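Local atomic coordinates of caspase (Drosophila melanogaster, PDB entry 3SIR), a protein that acts as an effector caspase, a cysteine endopeptidase of the apoptotic cascade that takes part in executing cell death and cleaves lamin DmO in vitro. Residues K165-H169 with I245-L249. The protein carries 1 engineered substitution. Residues are numbered along the deposited sequence; the frame is centred on the assembly and turned at random.
Sequences KIPVH and ITTML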
loop_
_atom_site.group_PDB
_atom_site.type_symbol
_atom_site.label_atom_id
_atom_site.label_comp_id
_atom_site.label_asym_id
_atom_site.label_seq_id
_atom_site.Cartn_x
_atom_site.Cartn_y
_atom_site.Cartn_z
ATOM N N LYS A 165 -11.617 -1.040 6.693
ATOM C CA LYS A 165 -11.908 -0.929 5.270
ATOM C C LYS A 165 -11.041 0.144 4.619
ATOM O O LYS A 165 -11.076 1.308 5.022
ATOM C CB LYS A 165 -13.385 -0.604 5.047
ATOM C CG LYS A 165 -14.279 -0.924 6.233
ATOM C CD LYS A 165 -14.944 -2.274 6.055
ATOM C CE LYS A 165 -15.554 -2.753 7.358
ATOM N NZ LYS A 165 -16.778 -1.975 7.686
ATOM N N ILE A 166 -10.242 -0.260 3.636
ATOM C CA ILE A 166 -9.472 0.684 2.840
ATOM C C ILE A 166 -10.403 1.652 2.121
ATOM O O ILE A 166 -11.166 1.248 1.242
ATOM C CB ILE A 166 -8.597 -0.033 1.795
ATOM C CG1 ILE A 166 -7.682 -1.058 2.472
ATOM C CG2 ILE A 166 -7.781 0.979 1.000
ATOM C CD1 ILE A 166 -7.685 -2.418 1.791
ATOM N N PRO A 167 -10.247 2.952 2.405
ATOM C CA PRO A 167 -11.188 3.938 1.891
ATOM C C PRO A 167 -11.340 3.851 0.372
ATOM O O PRO A 167 -12.455 3.725 -0.132
ATOM C CB PRO A 167 -10.525 5.263 2.270
ATOM C CG PRO A 167 -9.074 4.968 2.204
ATOM C CD PRO A 167 -8.923 3.544 2.667
ATOM N N VAL A 168 -10.231 3.974 -0.350
ATOM C CA VAL A 168 -10.277 4.291 -1.774
ATOM C C VAL A 168 -10.513 5.783 -1.992
ATOM O O VAL A 168 -11.629 6.218 -2.282
ATOM C CB VAL A 168 -11.354 3.464 -2.506
ATOM C CG1 VAL A 168 -11.973 4.262 -3.644
ATOM C CG2 VAL A 168 -10.764 2.158 -3.027
ATOM N N HIS A 169 -9.476 6.575 -1.733
ATOM C CA HIS A 169 -9.451 7.980 -2.124
ATOM C C HIS A 169 -8.051 8.346 -2.599
ATOM O O HIS A 169 -7.090 7.641 -2.302
ATOM C CB HIS A 169 -9.843 8.867 -0.946
ATOM C CG HIS A 169 -11.299 8.807 -0.603
ATOM N ND1 HIS A 169 -11.767 8.253 0.570
ATOM C CD2 HIS A 169 -12.390 9.247 -1.273
ATOM C CE1 HIS A 169 -13.080 8.384 0.623
ATOM N NE2 HIS A 169 -13.484 8.970 -0.491
ATOM N N ILE A 245 1.220 -2.185 3.263
ATOM C CA ILE A 245 1.087 -0.785 2.889
ATOM C C ILE A 245 0.113 -0.655 1.730
ATOM O O ILE A 245 0.207 -1.395 0.751
ATOM C CB ILE A 245 2.436 -0.178 2.489
ATOM C CG1 ILE A 245 3.355 -0.087 3.710
ATOM C CG2 ILE A 245 2.230 1.190 1.859
ATOM C CD1 ILE A 245 4.750 -0.614 3.459
ATOM N N THR A 246 -0.833 0.269 1.848
ATOM C CA THR A 246 -1.823 0.468 0.799
ATOM C C THR A 246 -1.871 1.923 0.342
ATOM O O THR A 246 -2.409 2.786 1.040
ATOM C CB THR A 246 -3.226 0.035 1.260
ATOM O OG1 THR A 246 -4.184 1.018 0.851
ATOM C CG2 THR A 246 -3.270 -0.093 2.772
ATOM N N THR A 247 -1.350 2.190 -0.853
ATOM C CA THR A 247 -1.238 3.571 -1.317
ATOM C C THR A 247 -2.304 3.956 -2.335
ATOM O O THR A 247 -2.659 3.160 -3.205
ATOM C CB THR A 247 0.124 3.852 -1.944
ATOM O OG1 THR A 247 -0.010 4.959 -2.842
ATOM C CG2 THR A 247 0.600 2.638 -2.717
ATOM N N MET A 248 -2.734 5.213 -2.285
ATOM C CA MET A 248 -3.263 5.892 -3.467
ATOM C C MET A 248 -2.530 7.198 -3.751
ATOM O O MET A 248 -3.071 8.094 -4.400
ATOM C CB MET A 248 -4.761 6.164 -3.325
ATOM C CG MET A 248 -5.632 4.963 -3.638
ATOM S SD MET A 248 -5.811 3.883 -2.206
ATOM C CE MET A 248 -7.498 4.255 -1.734
ATOM N N LEU A 249 -1.307 7.310 -3.241
ATOM C CA LEU A 249 -0.472 8.458 -3.556
ATOM C C LEU A 249 -0.484 8.659 -5.066
ATOM O O LEU A 249 -0.393 7.699 -5.820
ATOM C CB LEU A 249 0.954 8.243 -3.051
ATOM C CG LEU A 249 1.132 8.025 -1.547
ATOM C CD1 LEU A 249 2.567 8.330 -1.149
ATOM C CD2 LEU A 249 0.175 8.891 -0.745
#
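The puckered pyrrolidine ring of Pro167 offers one face to the methyl CE of Met248, which is modelled over that face, displaced towards the CG corner; CG and CE are roughly 4.3 Å apart. Phe172, Ile174 and Trp115 also touch this ring. His169, whose imidazole is the flat ring here, sets its CB away from the strand, and its ring meets that of Phe172 with the planes at about 45°; it meets the methionine through its backbone, the carbonyl oxygen lying beside Met248 CB and CG.

Met248 carries most of the contact. Its CG stands beside the backbone N (chi1 -81°), and further bends at chi2 and chi3 carry the terminal methyl in among Ile166, Pro167 and Val168. An unbranched, flexible chain can follow this curved path. Met248 CE also comes to roughly 4.3 Å from Ile166 CG2, but it is modelled too tightly against the Val168 backbone, so its exact position, and with it these approaches, is doubtful. Ile166, buried and branched at CB, sends CG2 towards Thr246, whose OG1 is 3.6 Å from that CG2, a van der Waals contact. Proline fits the turning loop because its ring fixes phi and it has no N-H to satisfy.

Residues 166-169 and 246-248 run in nearly the same direction, 13° apart, yet no hydrogen bond links them: the CA atoms of Ile166 and Thr246 are 7.9 Å apart. Beyond Thr247, the chain leaves the strand through an ST turn, with Leu249 N donating to Thr247 OG1.

The loop preceding strand 172-179 thus packs beside strand 244-247, last in this subunit's caspase sheet. Thr247 and Leu249 touch helix 211-223, whereas residues 245-247 pair antiparallel with a strand of the second subunit, carrying the sheet across the dimer interface.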